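Local coordinates for beta-glucoside phosphorylase BglX (Unidentified, PDB 5VQE), which probably cleaves beta-glucosides by phosphorolysis, passing the glucosyl group to phosphate, as a phosphorylase of glycoside hydrolase family 3, at residues L428-L433 with Y530-A535; L469-A474 with L507-S512; L93-S98 with A111-V116; I414-T419 with H446-V451. All coordinates share one frame; numbering follows the deposited sequence.

Interaction 1 (L428-L433 with Y530-A535); sequences LSEARL and YTSNEA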
loop_
_atom_site.group_PDB
_atom_site.type_symbol
_atom_site.label_atom_id
_atom_site.label_comp_id
_atom_site.label_asym_id
_atom_site.label_seq_id
_atom_site.Cartn_x
_atom_site.Cartn_y
_atom_site.Cartn_z
ATOM N N LEU A 428 18.798 7.435 10.069
ATOM C CA LEU A 428 17.869 6.317 10.121
ATOM C C LEU A 428 18.430 5.195 10.984
ATOM O O LEU A 428 19.617 4.865 10.912
ATOM C CB LEU A 428 17.608 5.788 8.713
ATOM C CG LEU A 428 16.985 6.750 7.710
ATOM C CD1 LEU A 428 17.209 6.239 6.295
ATOM C CD2 LEU A 428 15.507 6.906 7.982
ATOM N N SER A 429 17.561 4.588 11.794
ATOM C CA SER A 429 17.979 3.441 12.588
ATOM C C SER A 429 18.612 2.367 11.708
ATOM O O SER A 429 19.618 1.755 12.081
ATOM C CB SER A 429 16.780 2.879 13.351
ATOM O OG SER A 429 17.163 1.765 14.136
ATOM N N GLU A 430 18.056 2.141 10.517
ATOM C CA GLU A 430 18.576 1.074 9.672
ATOM C C GLU A 430 19.937 1.433 9.087
ATOM O O GLU A 430 20.752 0.540 8.825
ATOM C CB GLU A 430 17.579 0.756 8.561
ATOM C CG GLU A 430 16.348 0.006 9.036
ATOM C CD GLU A 430 15.387 0.874 9.808
ATOM O OE1 GLU A 430 15.413 2.112 9.639
ATOM O OE2 GLU A 430 14.606 0.308 10.596
ATOM N N ALA A 431 20.197 2.726 8.863
ATOM C CA ALA A 431 21.515 3.134 8.391
ATOM C C ALA A 431 22.546 3.064 9.511
ATOM O O ALA A 431 23.713 2.755 9.250
ATOM C CB ALA A 431 21.465 4.541 7.800
ATOM N N ARG A 432 22.139 3.355 10.753
ATOM C CA ARG A 432 23.028 3.145 11.894
ATOM C C ARG A 432 23.409 1.675 12.011
ATOM O O ARG A 432 24.584 1.335 12.199
ATOM C CB ARG A 432 22.361 3.616 13.187
ATOM C CG ARG A 432 22.232 5.125 13.346
ATOM C CD ARG A 432 21.802 5.467 14.779
ATOM N NE ARG A 432 21.481 6.881 14.959
ATOM C CZ ARG A 432 22.375 7.846 15.176
ATOM N NH1 ARG A 432 23.674 7.570 15.233
ATOM N NH2 ARG A 432 21.966 9.099 15.333
ATOM N N LEU A 433 22.422 0.784 11.898
ATOM C CA LEU A 433 22.716 -0.644 11.914
ATOM C C LEU A 433 23.710 -0.998 10.820
ATOM O O LEU A 433 24.726 -1.660 11.075
ATOM C CB LEU A 433 21.424 -1.451 11.751
ATOM C CG LEU A 433 21.628 -2.970 11.659
ATOM C CD1 LEU A 433 22.221 -3.518 12.962
ATOM C CD2 LEU A 433 20.328 -3.679 11.302
ATOM N N TYR A 530 14.920 -2.317 -2.272
ATOM C CA TYR A 530 13.464 -2.136 -2.270
ATOM C C TYR A 530 12.846 -1.903 -0.894
ATOM O O TYR A 530 11.729 -1.379 -0.802
ATOM C CB TYR A 530 12.760 -3.338 -2.903
ATOM C CG TYR A 530 13.334 -3.816 -4.213
ATOM C CD1 TYR A 530 13.121 -3.112 -5.389
ATOM C CD2 TYR A 530 14.067 -4.994 -4.277
ATOM C CE1 TYR A 530 13.639 -3.551 -6.590
ATOM C CE2 TYR A 530 14.586 -5.445 -5.469
ATOM C CZ TYR A 530 14.372 -4.720 -6.625
ATOM O OH TYR A 530 14.887 -5.168 -7.819
ATOM N N THR A 531 13.527 -2.314 0.175
ATOM C CA THR A 531 12.988 -2.240 1.524
ATOM C C THR A 531 14.079 -1.826 2.496
ATOM O O THR A 531 15.185 -2.365 2.445
ATOM C CB THR A 531 12.430 -3.597 1.968
ATOM O OG1 THR A 531 11.500 -4.085 0.991
ATOM C CG2 THR A 531 11.756 -3.486 3.316
ATOM N N SER A 532 13.758 -0.907 3.405
ATOM C CA SER A 532 14.713 -0.450 4.417
ATOM C C SER A 532 14.257 -0.979 5.774
ATOM O O SER A 532 13.577 -0.297 6.539
ATOM C CB SER A 532 14.837 1.063 4.423
ATOM O OG SER A 532 15.926 1.458 5.253
ATOM N N ASN A 533 14.617 -2.229 6.059
ATOM C CA ASN A 533 14.384 -2.798 7.378
ATOM C C ASN A 533 15.602 -3.616 7.781
ATOM O O ASN A 533 16.543 -3.801 7.007
ATOM C CB ASN A 533 13.100 -3.642 7.421
ATOM C CG ASN A 533 13.143 -4.850 6.506
ATOM O OD1 ASN A 533 14.179 -5.194 5.935
ATOM N ND2 ASN A 533 12.000 -5.510 6.369
ATOM N N GLU A 534 15.583 -4.095 9.025
ATOM C CA GLU A 534 16.742 -4.801 9.560
ATOM C C GLU A 534 17.093 -6.017 8.710
ATOM O O GLU A 534 18.270 -6.259 8.419
ATOM C CB GLU A 534 16.475 -5.210 11.009
ATOM C CG GLU A 534 17.433 -6.270 11.543
ATOM C CD GLU A 534 17.357 -6.412 13.053
ATOM O OE1 GLU A 534 16.504 -5.740 13.671
ATOM O OE2 GLU A 534 18.152 -7.192 13.617
ATOM N N ALA A 535 16.091 -6.798 8.307
ATOM C CA ALA A 535 16.365 -8.009 7.542
ATOM C C ALA A 535 17.107 -7.691 6.253
ATOM O O ALA A 535 18.067 -8.383 5.892
ATOM C CB ALA A 535 15.062 -8.743 7.242
HETATM O O HOH W 1 15.057 3.103 7.254
#
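Glu430 places CG beside its own backbone N (chi1 -73°), against the backbone of Ser532 and Asn533, and the bend at chi2 (74°) turns the carboxylate toward a water it shares with Ser532. The methylenes do the touching. CG of Glu430 rests 3.7 Å from the carbonyl O of Ser532 and 3.8 Å from CA of Asn533, while CB of Glu430 lies 3.8 Å from OG of Ser532, a distance of van der Waals contact. The shared water donates to OE1 of Glu430 at 2.6 Å and is also hydrogen-bonded to OG of Ser532 at 2.7 Å. That hydroxyl has a second partner in Tyr473 OH, on strand 469-475. One turn further along the helix, Leu433 crosses Glu534 at about a right angle, its CD2 3.9 Å from CG of Glu534; the carboxylate of Glu534 itself forms a salt bridge with Arg538.

The contact joins the first turns of two helices, 429-441 and 534-544, that pack against the same face of the six-stranded sheet, and Val537 touches both Glu430 and Leu433. Asn533 is the N-cap of the second helix; its OD1 bonds to Thr536 OG1 in the first turn and its ND2 to Val110 O, in the chain section that leads to helix 113-119.

Both glutamates sit in the first turn of a helix, where the helix dipole probably favours their negative charge. Between the segments themselves the link is made of aliphatic carbon laid on a peptide and of one water bridge, so the two helix starts adhere without a direct polar bond from one to the other.

Interaction 2 (L469-A474 with L507-S512); sequences LFIYYA and LFLSFS
Tyr473 lies flat over Phe511 in an offset stack, with ring centroids 4.0 Å apart and planes inclined by only 10°. Phe511 CD1 sits over the centre of the tyrosine ring, and the closest carbons are CE2 of Tyr473 and CE1 of Phe511 at 3.3 Å. CG of Tyr473 stands anti to the backbone N (chi1 -168°), which leans the ring across to the neighbouring strand, and the hydroxyl ends in a hydrogen bond with Ser532 OG. A leucine at Tyr473 would probably leave one face of Phe511 poorly covered and Ser532 OG without this partner.

Ile471 and Leu509 share that face of the sheet, CG2 of Ile471 meeting CD1 of Leu509 at 3.9 Å beneath helices 429-441 and 534-544. On the other face CB of Tyr472 approaches CD2 of Phe508 at 3.4 Å; the two ring planes are nearly parallel but slid so far that they barely overlap. Ala474 CB fits against CZ of the same phenylalanine at 3.5 Å.

The strands are parallel neighbours inside the mixed six-stranded sheet of an alpha/beta domain, consistent with the second domain of family 3 enzymes. Five backbone bonds alternate between them, from Leu507 N to Phe470 O at 2.8 Å through to Phe511 N on Ala474 O, also 2.8 Å and almost straight. At the strand end Ser510 OG accepts from Ser512 N, an ST turn, and also bonds to Asn513 O. Peptide polarity is thus spent within the sheet, while aromatic and aliphatic carbon dominates both of its buried faces.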
loop_
_atom_site.group_PDB
_atom_site.type_symbol
_atom_site.label_atom_id
_atom_site.label_comp_id
_atom_site.label_asym_id
_atom_site.label_seq_id
_atom_site.Cartn_x
_atom_site.Cartn_y
_atom_site.Cartn_z
ATOM N N LEU A 469 36.500 4.513 -0.187
ATOM C CA LEU A 469 35.212 4.119 -0.749
ATOM C C LEU A 469 34.110 5.028 -0.215
ATOM O O LEU A 469 34.069 5.319 0.986
ATOM C CB LEU A 469 34.912 2.653 -0.404
ATOM C CG LEU A 469 33.537 2.093 -0.791
ATOM C CD1 LEU A 469 33.383 1.985 -2.302
ATOM C CD2 LEU A 469 33.339 0.730 -0.119
ATOM N N PHE A 470 33.227 5.473 -1.107
ATOM C CA PHE A 470 31.964 6.098 -0.740
ATOM C C PHE A 470 30.875 5.036 -0.823
ATOM O O PHE A 470 30.809 4.299 -1.811
ATOM C CB PHE A 470 31.598 7.247 -1.692
ATOM C CG PHE A 470 32.282 8.559 -1.405
ATOM C CD1 PHE A 470 31.823 9.400 -0.402
ATOM C CD2 PHE A 470 33.348 8.975 -2.181
ATOM C CE1 PHE A 470 32.434 10.626 -0.162
ATOM C CE2 PHE A 470 33.968 10.201 -1.948
ATOM C CZ PHE A 470 33.513 11.021 -0.937
ATOM N N ILE A 471 30.006 4.977 0.186
ATOM C CA ILE A 471 28.794 4.167 0.125
ATOM C C ILE A 471 27.595 5.068 0.374
ATOM O O ILE A 471 27.581 5.829 1.348
ATOM C CB ILE A 471 28.806 3.006 1.135
ATOM C CG1 ILE A 471 30.018 2.101 0.886
ATOM C CG2 ILE A 471 27.496 2.207 1.002
ATOM C CD1 ILE A 471 30.043 0.836 1.742
ATOM N N TYR A 472 26.583 4.965 -0.494
ATOM C CA TYR A 472 25.328 5.699 -0.336
ATOM C C TYR A 472 24.214 4.788 0.174
ATOM O O TYR A 472 24.002 3.694 -0.359
ATOM C CB TYR A 472 24.907 6.342 -1.659
ATOM C CG TYR A 472 25.719 7.573 -1.970
ATOM C CD1 TYR A 472 27.006 7.468 -2.457
ATOM C CD2 TYR A 472 25.207 8.837 -1.738
ATOM C CE1 TYR A 472 27.761 8.587 -2.719
ATOM C CE2 TYR A 472 25.956 9.964 -1.999
ATOM C CZ TYR A 472 27.232 9.830 -2.492
ATOM O OH TYR A 472 27.994 10.950 -2.750
ATOM N N TYR A 473 23.510 5.245 1.215
ATOM C CA TYR A 473 22.317 4.583 1.742
ATOM C C TYR A 473 21.136 5.490 1.406
ATOM O O TYR A 473 20.928 6.515 2.061
ATOM C CB TYR A 473 22.440 4.349 3.244
ATOM C CG TYR A 473 21.391 3.433 3.832
ATOM C CD1 TYR A 473 20.056 3.826 3.920
ATOM C CD2 TYR A 473 21.739 2.178 4.321
ATOM C CE1 TYR A 473 19.098 2.988 4.465
ATOM C CE2 TYR A 473 20.792 1.337 4.867
ATOM C CZ TYR A 473 19.475 1.738 4.934
ATOM O OH TYR A 473 18.542 0.893 5.481
ATOM N N ALA A 474 20.371 5.115 0.385
ATOM C CA ALA A 474 19.271 5.928 -0.120
ATOM C C ALA A 474 17.944 5.307 0.296
ATOM O O ALA A 474 17.669 4.147 -0.032
ATOM C CB ALA A 474 19.344 6.053 -1.640
ATOM N N LEU A 507 29.878 3.387 -4.308
ATOM C CA LEU A 507 28.853 2.351 -4.344
ATOM C C LEU A 507 27.536 2.955 -3.878
ATOM O O LEU A 507 27.500 3.636 -2.849
ATOM C CB LEU A 507 29.260 1.180 -3.444
ATOM C CG LEU A 507 28.216 0.111 -3.117
ATOM C CD1 LEU A 507 27.867 -0.674 -4.361
ATOM C CD2 LEU A 507 28.757 -0.809 -2.028
ATOM N N PHE A 508 26.459 2.711 -4.630
ATOM C CA PHE A 508 25.152 3.303 -4.345
ATOM C C PHE A 508 24.143 2.197 -4.050
ATOM O O PHE A 508 23.938 1.306 -4.879
ATOM C CB PHE A 508 24.663 4.170 -5.512
ATOM C CG PHE A 508 23.519 5.072 -5.147
ATOM C CD1 PHE A 508 22.229 4.578 -5.049
ATOM C CD2 PHE A 508 23.736 6.413 -4.879
ATOM C CE1 PHE A 508 21.181 5.409 -4.696
ATOM C CE2 PHE A 508 22.694 7.241 -4.530
ATOM C CZ PHE A 508 21.418 6.738 -4.438
ATOM N N LEU A 509 23.528 2.259 -2.870
ATOM C CA LEU A 509 22.520 1.304 -2.425
ATOM C C LEU A 509 21.197 2.032 -2.238
ATOM O O LEU A 509 21.108 2.956 -1.422
ATOM C CB LEU A 509 22.931 0.650 -1.105
ATOM C CG LEU A 509 24.351 0.098 -0.989
ATOM C CD1 LEU A 509 24.616 -0.324 0.448
ATOM C CD2 LEU A 509 24.563 -1.061 -1.942
ATOM N N SER A 510 20.167 1.607 -2.962
ATOM C CA SER A 510 18.809 2.073 -2.711
ATOM C C SER A 510 18.055 1.031 -1.896
ATOM O O SER A 510 17.986 -0.139 -2.289
ATOM C CB SER A 510 18.042 2.338 -4.003
ATOM O OG SER A 510 16.707 2.703 -3.676
ATOM N N PHE A 511 17.481 1.466 -0.775
ATOM C CA PHE A 511 16.616 0.625 0.039
ATOM C C PHE A 511 15.141 0.979 -0.143
ATOM O O PHE A 511 14.307 0.637 0.702
ATOM C CB PHE A 511 17.032 0.719 1.508
ATOM C CG PHE A 511 18.339 0.013 1.816
ATOM C CD1 PHE A 511 19.559 0.627 1.560
ATOM C CD2 PHE A 511 18.341 -1.268 2.352
ATOM C CE1 PHE A 511 20.761 -0.021 1.842
ATOM C CE2 PHE A 511 19.537 -1.918 2.635
ATOM C CZ PHE A 511 20.751 -1.287 2.377
ATOM N N SER A 512 14.800 1.643 -1.247
ATOM C CA SER A 512 13.402 1.883 -1.570
ATOM C C SER A 512 13.232 2.119 -3.067
ATOM O O SER A 512 13.095 1.156 -3.830
ATOM C CB SER A 512 12.875 3.054 -0.744
ATOM O OG SER A 512 11.470 3.019 -0.689
HETATM O O HOH W 2 15.365 5.100 -2.005
#

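Interaction 3 (L93-S98 with A111-V116); sequences LERGGS and ASPMGV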
loop_
_atom_site.group_PDB
_atom_site.type_symbol
_atom_site.label_atom_id
_atom_site.label_comp_id
_atom_site.label_asym_id
_atom_site.label_seq_id
_atom_site.Cartn_x
_atom_site.Cartn_y
_atom_site.Cartn_z
ATOM N N LEU A 93 -2.498 -3.200 5.595
ATOM C CA LEU A 93 -1.436 -4.173 5.870
ATOM C C LEU A 93 -0.720 -4.496 4.559
ATOM O O LEU A 93 -0.939 -5.525 3.923
ATOM C CB LEU A 93 -2.007 -5.415 6.533
ATOM C CG LEU A 93 -2.601 -5.183 7.918
ATOM C CD1 LEU A 93 -3.708 -6.188 8.185
ATOM C CD2 LEU A 93 -1.517 -5.266 8.994
ATOM N N GLU A 94 0.179 -3.591 4.174
ATOM C CA GLU A 94 0.811 -3.595 2.863
ATOM C C GLU A 94 2.087 -4.431 2.816
ATOM O O GLU A 94 2.365 -5.067 1.796
ATOM C CB GLU A 94 1.122 -2.148 2.465
ATOM C CG GLU A 94 1.708 -1.953 1.091
ATOM C CD GLU A 94 2.082 -0.501 0.857
ATOM O OE1 GLU A 94 3.252 -0.133 1.119
ATOM O OE2 GLU A 94 1.193 0.278 0.452
ATOM N N ARG A 95 2.866 -4.443 3.902
ATOM C CA ARG A 95 4.218 -4.991 3.901
ATOM C C ARG A 95 4.425 -6.025 5.000
ATOM O O ARG A 95 5.577 -6.361 5.323
ATOM C CB ARG A 95 5.236 -3.862 4.051
ATOM C CG ARG A 95 4.985 -2.755 3.060
ATOM C CD ARG A 95 6.113 -1.766 2.997
ATOM N NE ARG A 95 5.792 -0.718 2.039
ATOM C CZ ARG A 95 6.669 0.139 1.533
ATOM N NH1 ARG A 95 7.952 0.095 1.893
ATOM N NH2 ARG A 95 6.248 1.045 0.659
ATOM N N GLY A 96 3.338 -6.546 5.558
ATOM C CA GLY A 96 3.373 -7.438 6.702
ATOM C C GLY A 96 2.589 -6.804 7.829
ATOM O O GLY A 96 1.750 -5.940 7.579
ATOM N N GLY A 97 2.849 -7.201 9.073
ATOM C CA GLY A 97 2.205 -6.534 10.193
ATOM C C GLY A 97 2.552 -5.062 10.287
ATOM O O GLY A 97 1.746 -4.260 10.758
ATOM N N SER A 98 3.751 -4.688 9.853
ATOM C CA SER A 98 4.227 -3.315 9.920
ATOM C C SER A 98 4.876 -2.936 8.596
ATOM O O SER A 98 5.131 -3.783 7.738
ATOM C CB SER A 98 5.234 -3.129 11.067
ATOM O OG SER A 98 4.594 -3.287 12.323
ATOM N N ALA A 111 8.502 -6.937 3.777
ATOM C CA ALA A 111 9.104 -6.332 2.598
ATOM C C ALA A 111 8.063 -5.469 1.907
ATOM O O ALA A 111 6.855 -5.665 2.077
ATOM C CB ALA A 111 9.637 -7.390 1.628
ATOM N N SER A 112 8.545 -4.505 1.122
ATOM C CA SER A 112 7.665 -3.847 0.171
ATOM C C SER A 112 7.179 -4.879 -0.846
ATOM O O SER A 112 7.832 -5.902 -1.066
ATOM C CB SER A 112 8.390 -2.706 -0.545
ATOM O OG SER A 112 9.446 -3.208 -1.359
ATOM N N PRO A 113 6.028 -4.633 -1.481
ATOM C CA PRO A 113 5.591 -5.552 -2.545
ATOM C C PRO A 113 6.600 -5.693 -3.670
ATOM O O PRO A 113 6.754 -6.790 -4.230
ATOM C CB PRO A 113 4.278 -4.919 -3.023
ATOM C CG PRO A 113 3.753 -4.221 -1.811
ATOM C CD PRO A 113 4.970 -3.680 -1.107
ATOM N N MET A 114 7.303 -4.616 -4.023
ATOM C CA MET A 114 8.243 -4.719 -5.128
ATOM C C MET A 114 9.424 -5.599 -4.752
ATOM O O MET A 114 9.925 -6.355 -5.590
ATOM C CB MET A 114 8.724 -3.337 -5.568
ATOM C CG MET A 114 9.618 -3.417 -6.786
ATOM S SD MET A 114 10.159 -1.830 -7.395
ATOM C CE MET A 114 8.653 -1.269 -8.209
ATOM N N GLY A 115 9.868 -5.529 -3.495
ATOM C CA GLY A 115 10.895 -6.451 -3.038
ATOM C C GLY A 115 10.451 -7.895 -3.168
ATOM O O GLY A 115 11.205 -8.751 -3.630
ATOM N N VAL A 116 9.220 -8.182 -2.757
ATOM C CA VAL A 116 8.629 -9.494 -2.998
ATOM C C VAL A 116 8.656 -9.834 -4.482
ATOM O O VAL A 116 8.968 -10.967 -4.870
ATOM C CB VAL A 116 7.197 -9.518 -2.442
ATOM C CG1 VAL A 116 6.440 -10.767 -2.924
ATOM C CG2 VAL A 116 7.241 -9.445 -0.923
#
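Arg95 packs most tightly through its CB, which sits only 3.1 Å from the carbonyl O of Ala111. Its extended chain then runs on past Ser112 until the guanidinium presents one face to that residue, with NH1 of Arg95 3.7 Å from CB of Ser112. The headgroup is held flat from its edge: NE of Arg95 donates to OE1 of Glu94 at 2.8 Å and 167°, in the guanidinium plane and onto the oxygen's anti lone pair, forming a salt bridge, while NH1 bonds to Tyr109 OH. The other carboxylate oxygen of Glu94 pairs with Arg163.

These residues belong to the loop that follows strand 88-91 of the family 3 TIM-barrel domain. The side chain of Glu94 comes within about 6 Å of the bound 2-deoxy-2-fluoroglucose, and Arg163 lines that pocket. Glu94 thus stands behind the pocket residue Arg163, and Arg95 probably helps to fix its carboxylate. On the far segment Ser112 caps helix 113-119, its OG accepting from Gly115 N at 3.2 Å; the same OG also bonds to Tyr530 O.

The rest of the contact is looser. Pro113 only grazes Glu94, with CG of the proline 4.0 Å from the glutamate carbonyl O and 4.2 Å from its CG. The one direct hydrogen bond between the segments, Ala111 N to Arg95 O, is weak at 3.4 Å.

Interaction 4 (I414-T419 with H446-V451); sequences ILVQAT and HWFEEV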
loop_
_atom_site.group_PDB
_atom_site.type_symbol
_atom_site.label_atom_id
_atom_site.label_comp_id
_atom_site.label_asym_id
_atom_site.label_seq_id
_atom_site.Cartn_x
_atom_site.Cartn_y
_atom_site.Cartn_z
ATOM N N ILE A 414 33.330 6.384 3.632
ATOM C CA ILE A 414 32.431 7.476 3.978
ATOM C C ILE A 414 31.027 7.025 3.621
ATOM O O ILE A 414 30.757 6.679 2.464
ATOM C CB ILE A 414 32.796 8.781 3.251
ATOM C CG1 ILE A 414 34.108 9.352 3.796
ATOM C CG2 ILE A 414 31.687 9.809 3.429
ATOM C CD1 ILE A 414 34.610 10.593 3.027
ATOM N N LEU A 415 30.135 7.037 4.607
ATOM C CA LEU A 415 28.759 6.590 4.433
ATOM C C LEU A 415 27.870 7.817 4.308
ATOM O O LEU A 415 27.878 8.686 5.186
ATOM C CB LEU A 415 28.310 5.721 5.607
ATOM C CG LEU A 415 26.906 5.104 5.543
ATOM C CD1 LEU A 415 26.747 4.244 4.304
ATOM C CD2 LEU A 415 26.633 4.281 6.804
ATOM N N VAL A 416 27.113 7.882 3.217
ATOM C CA VAL A 416 26.326 9.056 2.860
ATOM C C VAL A 416 24.869 8.638 2.898
ATOM O O VAL A 416 24.414 7.856 2.051
ATOM C CB VAL A 416 26.700 9.611 1.482
ATOM C CG1 VAL A 416 25.936 10.894 1.207
ATOM C CG2 VAL A 416 28.187 9.846 1.391
ATOM N N GLN A 417 24.139 9.138 3.885
ATOM C CA GLN A 417 22.715 8.891 3.960
ATOM C C GLN A 417 21.978 9.886 3.082
ATOM O O GLN A 417 22.308 11.073 3.060
ATOM C CB GLN A 417 22.225 9.006 5.397
ATOM C CG GLN A 417 20.718 8.872 5.538
ATOM C CD GLN A 417 20.262 9.074 6.951
ATOM O OE1 GLN A 417 20.136 8.121 7.720
ATOM N NE2 GLN A 417 20.028 10.326 7.318
ATOM N N ALA A 418 20.996 9.390 2.337
ATOM C CA ALA A 418 20.093 10.234 1.558
ATOM C C ALA A 418 18.682 9.718 1.778
ATOM O O ALA A 418 18.397 8.551 1.496
ATOM C CB ALA A 418 20.453 10.222 0.071
ATOM N N THR A 419 17.810 10.569 2.306
ATOM C CA THR A 419 16.469 10.129 2.651
ATOM C C THR A 419 15.540 11.328 2.696
ATOM O O THR A 419 15.973 12.467 2.897
ATOM C CB THR A 419 16.442 9.393 4.000
ATOM O OG1 THR A 419 15.135 8.855 4.230
ATOM C CG2 THR A 419 16.803 10.330 5.148
ATOM N N HIS A 446 32.986 6.538 8.557
ATOM C CA HIS A 446 32.506 7.820 9.048
ATOM C C HIS A 446 31.310 8.271 8.223
ATOM O O HIS A 446 31.204 7.964 7.032
ATOM C CB HIS A 446 33.583 8.909 8.968
ATOM C CG HIS A 446 34.739 8.698 9.891
ATOM N ND1 HIS A 446 35.802 7.881 9.576
ATOM C CD2 HIS A 446 35.003 9.205 11.117
ATOM C CE1 HIS A 446 36.672 7.893 10.572
ATOM N NE2 HIS A 446 36.210 8.689 11.518
ATOM N N TRP A 447 30.406 8.997 8.869
ATOM C CA TRP A 447 29.334 9.660 8.143
ATOM C C TRP A 447 29.900 10.817 7.323
ATOM O O TRP A 447 30.897 11.439 7.699
ATOM C CB TRP A 447 28.281 10.216 9.096
ATOM C CG TRP A 447 27.567 9.242 10.006
ATOM C CD1 TRP A 447 27.712 9.140 11.360
ATOM C CD2 TRP A 447 26.555 8.293 9.640
ATOM N NE1 TRP A 447 26.868 8.173 11.857
ATOM C CE2 TRP A 447 26.148 7.640 10.822
ATOM C CE3 TRP A 447 25.966 7.922 8.430
ATOM C CZ2 TRP A 447 25.182 6.639 10.828
ATOM C CZ3 TRP A 447 25.005 6.925 8.439
ATOM C CH2 TRP A 447 24.624 6.296 9.629
ATOM N N PHE A 448 29.226 11.124 6.212
ATOM C CA PHE A 448 29.616 12.261 5.381
ATOM C C PHE A 448 29.783 13.525 6.207
ATOM O O PHE A 448 30.687 14.331 5.959
ATOM C CB PHE A 448 28.563 12.497 4.303
ATOM C CG PHE A 448 28.903 13.606 3.345
ATOM C CD1 PHE A 448 28.346 14.866 3.493
ATOM C CD2 PHE A 448 29.776 13.387 2.297
ATOM C CE1 PHE A 448 28.656 15.890 2.608
ATOM C CE2 PHE A 448 30.095 14.402 1.417
ATOM C CZ PHE A 448 29.530 15.656 1.571
ATOM N N GLU A 449 28.894 13.725 7.178
ATOM C CA GLU A 449 28.873 14.950 7.956
ATOM C C GLU A 449 30.079 15.081 8.880
ATOM O O GLU A 449 30.356 16.189 9.351
ATOM C CB GLU A 449 27.570 15.009 8.763
ATOM C CG GLU A 449 26.289 15.194 7.910
ATOM C CD GLU A 449 25.915 13.974 7.057
ATOM O OE1 GLU A 449 26.167 12.821 7.477
ATOM O OE2 GLU A 449 25.360 14.177 5.953
ATOM N N GLU A 450 30.821 13.996 9.118
ATOM C CA GLU A 450 31.895 13.979 10.103
ATOM C C GLU A 450 33.260 14.335 9.540
ATOM O O GLU A 450 34.190 14.545 10.326
ATOM C CB GLU A 450 32.015 12.591 10.740
ATOM C CG GLU A 450 30.821 12.139 11.522
ATOM C CD GLU A 450 31.068 10.811 12.211
ATOM O OE1 GLU A 450 31.398 9.817 11.521
ATOM O OE2 GLU A 450 30.944 10.769 13.452
ATOM N N VAL A 451 33.431 14.354 8.223
ATOM C CA VAL A 451 34.773 14.461 7.651
ATOM C C VAL A 451 34.798 15.621 6.671
ATOM O O VAL A 451 33.744 16.096 6.216
ATOM C CB VAL A 451 35.205 13.146 6.961
ATOM C CG1 VAL A 451 35.341 12.038 7.992
ATOM C CG2 VAL A 451 34.221 12.769 5.869
HETATM O O HOH W 3 25.374 10.840 5.720
#
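A beta-alpha-beta unit (strand 412-419, helix 429-441, strand 444-447) brings its two parallel strands side by side here, Ile414 next to His446 and Leu415 next to Trp447, at the border of the six-stranded sheet. Leu415 N donates to His446 O at 2.8 Å, almost straight at 171°. The carbonyl O of Leu415 accepts from Phe448 N at 3.0 Å, from well off the carbonyl plane, just as the second strand gives way to a 3-10 turn.

On the helix-covered face Leu415 and Trp447 point the same way, and CD2 of Leu415 lies 3.5 Å from CZ3 of the indole. In Trp447, chi1 (-60°) sets CG beside the backbone N and chi2 (110°) then turns the six-membered ring toward the leucine; Tyr427 stacks on the indole and Lys435 makes a cation-pi contact with it. A serine in place of Trp447 would probably open a gap beside Leu415 and leave Tyr427 and Lys435 without their aromatic partner.

The opposite face is also apolar. CD1 of Ile414 meets CG2 of Val451 tip to tip at 3.6 Å, CG2 of Ile414 comes to the edge of the Phe448 ring, and Val416 lies alongside Phe448, CG2 to CB 4.0 Å. Glu450, in the 3-10 turn, reaches back with OE1 to accept from Trp447 N at 2.9 Å. Past the last strand pairing, a water accepts from Gln417 N at 2.8 Å and donates to OE1 of Glu449.

How the interactions relate
Interaction 3 comes first along the chain, closing a short loop within the TIM-barrel domain before any of the others opens. Interaction 4 then opens at 414-419 and interaction 1 at 428-433; 446-451 closes interaction 4 while interaction 1 is still open, so the two cross around helix 429-441. Interaction 2 opens and closes wholly inside the long loop that 530-535 finally completes. Interactions 2 and 4 join successive strands of one sheet, with Ile471 and Tyr473 bonded to Val416. Interaction 1 joins the starts of two helices that cover one face of that sheet, and its 530-535 segment also bonds to Ser112, linking the sheet domain to the barrel loop of interaction 3.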